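Local coordinates for MxaA (Stigmatella aurantiaca, PDB 4W4T), which carries at its end a reductase domain, the part modelled here, that uses NADPH and probably releases the finished myxalamid chain as a primary alcohol, at residues R82-V87 and Q137-E142; P127-S132 and L174-R179. All coordinates share one frame; numbering follows the deposited sequence.

Contact 1: R82-V87 and Q137-E142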
# COMPACT_ATOMS: atom_id res chain seq x y z
N ARG A 82 -37.78 -15.69 4.29
CA ARG A 82 -36.65 -16.31 3.61
C ARG A 82 -35.66 -15.19 3.29
O ARG A 82 -36.06 -14.12 2.85
CB ARG A 82 -37.11 -17.05 2.35
CG ARG A 82 -37.99 -18.26 2.67
CD ARG A 82 -38.29 -19.13 1.47
NE ARG A 82 -39.02 -18.39 0.45
CZ ARG A 82 -38.53 -18.09 -0.74
NH1 ARG A 82 -37.30 -18.48 -1.07
NH2 ARG A 82 -39.27 -17.41 -1.61
N ILE A 83 -34.38 -15.43 3.56
CA ILE A 83 -33.37 -14.39 3.38
C ILE A 83 -32.56 -14.65 2.13
O ILE A 83 -31.65 -15.48 2.13
CB ILE A 83 -32.40 -14.29 4.60
CG1 ILE A 83 -33.16 -14.34 5.94
CG2 ILE A 83 -31.53 -13.03 4.47
CD1 ILE A 83 -34.14 -13.21 6.17
N TYR A 84 -32.88 -13.93 1.07
CA TYR A 84 -32.10 -13.97 -0.16
C TYR A 84 -30.79 -13.23 0.06
O TYR A 84 -30.80 -12.08 0.49
CB TYR A 84 -32.87 -13.35 -1.32
CG TYR A 84 -34.06 -14.17 -1.78
CD1 TYR A 84 -35.22 -14.24 -1.02
CD2 TYR A 84 -34.01 -14.87 -2.97
CE1 TYR A 84 -36.32 -14.99 -1.45
CE2 TYR A 84 -35.09 -15.62 -3.41
CZ TYR A 84 -36.24 -15.68 -2.65
OH TYR A 84 -37.30 -16.43 -3.10
N CYS A 85 -29.67 -13.88 -0.25
CA CYS A 85 -28.36 -13.30 -0.04
C CYS A 85 -27.55 -13.16 -1.32
O CYS A 85 -27.13 -14.15 -1.91
CB CYS A 85 -27.56 -14.13 0.96
SG CYS A 85 -28.30 -14.16 2.59
N LEU A 86 -27.29 -11.93 -1.73
CA LEU A 86 -26.50 -11.68 -2.93
C LEU A 86 -25.06 -12.12 -2.69
O LEU A 86 -24.45 -11.72 -1.70
CB LEU A 86 -26.57 -10.20 -3.30
CG LEU A 86 -26.00 -9.81 -4.67
CD1 LEU A 86 -26.94 -10.26 -5.77
CD2 LEU A 86 -25.77 -8.32 -4.72
N VAL A 87 -24.52 -12.94 -3.58
CA VAL A 87 -23.18 -13.47 -3.40
C VAL A 87 -22.52 -13.79 -4.73
O VAL A 87 -23.14 -14.37 -5.62
CB VAL A 87 -23.22 -14.75 -2.51
CG1 VAL A 87 -24.15 -15.82 -3.13
CG2 VAL A 87 -21.82 -15.31 -2.28
N GLN A 137 -35.90 -9.08 -13.15
CA GLN A 137 -37.35 -8.96 -13.12
C GLN A 137 -37.94 -9.94 -12.11
O GLN A 137 -38.86 -9.60 -11.36
CB GLN A 137 -37.96 -9.19 -14.52
CG GLN A 137 -39.47 -9.26 -14.49
CD GLN A 137 -40.13 -7.98 -14.01
OE1 GLN A 137 -39.62 -6.89 -14.22
NE2 GLN A 137 -41.30 -8.11 -13.38
N ARG A 138 -37.41 -11.16 -12.09
CA ARG A 138 -37.90 -12.16 -11.13
C ARG A 138 -37.63 -11.73 -9.69
O ARG A 138 -38.50 -11.83 -8.82
CB ARG A 138 -37.26 -13.52 -11.40
CG ARG A 138 -37.77 -14.64 -10.50
CD ARG A 138 -37.35 -16.01 -11.02
NE ARG A 138 -35.91 -16.25 -10.93
CZ ARG A 138 -35.06 -16.21 -11.96
NH1 ARG A 138 -35.48 -15.92 -13.19
NH2 ARG A 138 -33.77 -16.45 -11.74
N LEU A 139 -36.42 -11.25 -9.44
CA LEU A 139 -36.07 -10.79 -8.10
C LEU A 139 -36.98 -9.63 -7.69
O LEU A 139 -37.39 -9.53 -6.53
CB LEU A 139 -34.59 -10.38 -8.04
CG LEU A 139 -33.97 -10.19 -6.66
CD1 LEU A 139 -33.91 -11.51 -5.92
CD2 LEU A 139 -32.58 -9.56 -6.77
N SER A 140 -37.32 -8.78 -8.66
CA SER A 140 -38.18 -7.63 -8.41
C SER A 140 -39.61 -8.02 -8.05
O SER A 140 -40.38 -7.19 -7.58
CB SER A 140 -38.22 -6.70 -9.63
OG SER A 140 -39.21 -7.13 -10.57
N GLU A 141 -39.97 -9.28 -8.34
CA GLU A 141 -41.30 -9.79 -7.99
C GLU A 141 -41.29 -10.48 -6.63
O GLU A 141 -42.30 -10.51 -5.92
CB GLU A 141 -41.80 -10.77 -9.07
CG GLU A 141 -42.06 -10.14 -10.41
CD GLU A 141 -42.08 -11.16 -11.55
OE1 GLU A 141 -41.86 -12.37 -11.28
OE2 GLU A 141 -42.29 -10.74 -12.71
N GLU A 142 -40.14 -11.04 -6.27
CA GLU A 142 -40.06 -11.93 -5.12
C GLU A 142 -39.76 -11.23 -3.78
O GLU A 142 -40.28 -11.63 -2.73
CB GLU A 142 -39.02 -13.01 -5.41
CG GLU A 142 -39.44 -13.91 -6.58
CD GLU A 142 -38.60 -15.17 -6.72
OE1 GLU A 142 -37.50 -15.24 -6.14
OE2 GLU A 142 -39.06 -16.10 -7.41
O HOH W 1 -37.16 -17.85 -5.33
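Strand-to-helix packing with a polar, water-bridged edge joins Tyr-84 of strand 82-87 to Leu-139 and Glu-142 of helix 133-142. The strand lies inside the parallel sheet of the Rossmann fold, between strands 57-61 and 117-121, and the helix covers one of its faces. The neighbouring strand residue Ile-83 turns to the other face, where helix 66-78 packs. Tyr-84 supplies nearly all of the strand's share of the contact. Its CG stands anti to the carbonyl carbon (chi1 -70°), which, with CB already pointing at the helix, lays the ring back along the strand and brings OH beside the Arg-82 guanidinium. The apolar part is loose: Tyr-84 CD2 and Leu-139 CD1 are 4.5 Å apart. Farther out, the Glu-142 side chain, extended beyond CG, crosses the tyrosine at about a right angle. Glu-142 OE1 comes obliquely to the outer end of the ring, 3.3 Å from Tyr-84 OH, with the carboxylate plane turned 58° from the ring plane. One water lies at the ring edge, in its plane, 2.6 Å from Tyr-84 OH, and donates to Glu-142 OE1 at 2.8 Å. From the strand's own side, Arg-82 NH2 donates to Tyr-84 OH at 2.7 Å through a bent bond (134°), with the oxygen tilted from the guanidinium plane; Arg-82 NH1 adds a weak second bond. The phenol oxygen thus stands between a cation and an anion: Arg-82 NH2 is 5.3 Å from Glu-142 OE1, close enough for some attraction, probably relayed by the hydroxyl. The guanidinium would probably polarise the hydroxyl and favour a charged carboxylate.

Contact 2: P127-S132 and L174-R179. With ACT (acetate ion), chain C.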
# COMPACT_ATOMS: atom_id res chain seq x y z
N PRO A 127 -24.18 -3.85 -13.22
CA PRO A 127 -25.56 -3.47 -13.54
C PRO A 127 -26.54 -4.54 -13.11
O PRO A 127 -26.24 -5.73 -13.27
CB PRO A 127 -25.56 -3.32 -15.07
CG PRO A 127 -24.15 -3.01 -15.42
CD PRO A 127 -23.28 -3.69 -14.39
N LEU A 128 -27.69 -4.13 -12.56
CA LEU A 128 -28.71 -5.08 -12.12
C LEU A 128 -28.15 -6.09 -11.11
O LEU A 128 -28.66 -7.20 -11.01
CB LEU A 128 -29.31 -5.81 -13.33
CG LEU A 128 -29.87 -4.96 -14.48
CD1 LEU A 128 -30.55 -5.87 -15.51
CD2 LEU A 128 -30.83 -3.90 -13.99
N LEU A 129 -27.12 -5.69 -10.37
CA LEU A 129 -26.50 -6.55 -9.37
C LEU A 129 -25.92 -7.81 -10.01
O LEU A 129 -25.79 -8.84 -9.35
CB LEU A 129 -27.51 -6.94 -8.29
CG LEU A 129 -28.34 -5.81 -7.72
CD1 LEU A 129 -29.45 -6.34 -6.80
CD2 LEU A 129 -27.43 -4.82 -6.98
N GLY A 130 -25.57 -7.73 -11.29
CA GLY A 130 -24.97 -8.86 -11.97
C GLY A 130 -25.99 -9.84 -12.54
O GLY A 130 -25.61 -10.87 -13.11
N LEU A 131 -27.27 -9.51 -12.42
CA LEU A 131 -28.33 -10.39 -12.89
C LEU A 131 -28.69 -10.10 -14.35
O LEU A 131 -28.48 -8.98 -14.82
CB LEU A 131 -29.59 -10.24 -12.03
CG LEU A 131 -29.46 -10.38 -10.51
CD1 LEU A 131 -30.84 -10.18 -9.85
CD2 LEU A 131 -28.89 -11.72 -10.17
N SER A 132 -29.22 -11.09 -15.04
CA SER A 132 -29.81 -10.88 -16.36
C SER A 132 -31.10 -10.09 -16.22
O SER A 132 -31.65 -10.01 -15.12
CB SER A 132 -30.09 -12.21 -17.05
OG SER A 132 -31.16 -12.87 -16.40
N LEU A 174 -31.57 0.61 -5.43
CA LEU A 174 -32.72 1.51 -5.49
C LEU A 174 -33.60 1.18 -6.69
O LEU A 174 -34.82 1.27 -6.62
CB LEU A 174 -32.29 2.97 -5.55
CG LEU A 174 -31.60 3.46 -4.27
CD1 LEU A 174 -31.00 4.86 -4.46
CD2 LEU A 174 -32.60 3.45 -3.10
N ARG A 175 -32.97 0.80 -7.79
CA ARG A 175 -33.69 0.34 -8.97
C ARG A 175 -34.58 -0.87 -8.66
O ARG A 175 -35.75 -0.92 -9.04
CB ARG A 175 -32.70 -0.01 -10.08
CG ARG A 175 -33.31 -0.07 -11.44
CD ARG A 175 -32.27 -0.45 -12.51
NE ARG A 175 -31.11 0.46 -12.56
CZ ARG A 175 -31.14 1.69 -13.05
NH1 ARG A 175 -32.27 2.21 -13.52
NH2 ARG A 175 -30.04 2.42 -13.06
N LEU A 176 -34.02 -1.85 -7.97
CA LEU A 176 -34.76 -3.04 -7.59
C LEU A 176 -35.89 -2.69 -6.63
O LEU A 176 -37.00 -3.23 -6.72
CB LEU A 176 -33.81 -4.07 -6.96
CG LEU A 176 -34.44 -5.37 -6.45
CD1 LEU A 176 -34.94 -6.22 -7.62
CD2 LEU A 176 -33.47 -6.15 -5.59
N ALA A 177 -35.62 -1.77 -5.71
CA ALA A 177 -36.60 -1.37 -4.70
C ALA A 177 -37.79 -0.64 -5.32
O ALA A 177 -38.84 -0.51 -4.70
CB ALA A 177 -35.93 -0.50 -3.64
N THR A 178 -37.63 -0.16 -6.55
CA THR A 178 -38.71 0.55 -7.22
C THR A 178 -39.21 -0.19 -8.46
O THR A 178 -40.03 0.35 -9.20
CB THR A 178 -38.29 1.98 -7.63
OG1 THR A 178 -37.11 1.92 -8.44
CG2 THR A 178 -38.04 2.85 -6.40
N ARG A 179 -38.72 -1.40 -8.69
CA ARG A 179 -39.10 -2.18 -9.88
C ARG A 179 -40.25 -3.13 -9.55
O ARG A 179 -40.14 -3.93 -8.62
CB ARG A 179 -37.90 -2.96 -10.42
CG ARG A 179 -38.19 -3.78 -11.70
CD ARG A 179 -38.39 -2.88 -12.91
NE ARG A 179 -37.26 -1.96 -13.10
CZ ARG A 179 -36.19 -2.20 -13.85
NH1 ARG A 179 -36.03 -3.34 -14.51
NH2 ARG A 179 -35.24 -1.27 -13.92
C ACT C . -32.88 -2.50 -16.64
O ACT C . -31.87 -2.74 -17.38
OXT ACT C . -33.84 -3.33 -16.50
CH3 ACT C . -32.97 -1.18 -15.92
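Leu-128 and Arg-175 meet through their aliphatic parts, where loop 127-132 packs against the last turns of helix 159-177. From CB, Arg-175 sends CG anti to the backbone N (chi1 -162°), carrying the chain toward the loop. Its CD touches Leu-128 CD2 at 4.0 Å and an acetate ion's methyl, ACT CH3, at 3.6 Å. Bent at chi3, the chain turns its guanidinium aside: NE lies 4.2 Å from ACT CH3, NH1 has a long, weak ion pair with Glu-41, and NH2 forms a salt bridge with Glu-172, whose other carboxylate oxygen accepts a hydrogen bond from Leu-128 N. The acetate, probably from the crystallisation liquor, also rests on Leu-128 CD2, 3.6 Å from ACT C. Arg-179 NH1 grips ACT OXT at the guanidinium edge in a nearly straight bond (3.0 Å, 162°). A methionine in place of Arg-179 would probably leave the acetate without this donor and nearby positive charge. Deeper in, Leu-129 CD1 packs on Leu-176 CD2 at 4.2 Å. Positive phi angles at Leu-128, Leu-129 and Gly-130 wind the loop into a left-handed turn. It links strand 117-121 to helix 133-142, lying against helix 159-177 and, through Leu-129, Ile-124 of the NADPH site.

Overall arrangement
Both contacts lie in the NADPH-binding Rossmann part of the reductase, their centres 10 Å apart, and their segments alternate along the chain. Contact 1 is the more buried, fixing helix 133-142 to the sheet; contact 2 is partly buried and sets the loop leading into that helix against the end of helix 159-177. They meet through Leu-139, whose CD2 packs on Leu-131 CD1 at 3.6 Å and on Leu-176 CD2, while Ser-140 lies against Arg-179. Each joins apolar packing (aromatic on leucine in contact 1, aliphatic in contact 2) to a polar margin, but the partners differ: a tyrosine hydroxyl, water and carboxylate in contact 1, arginines with Glu-172 and a bound acetate in contact 2.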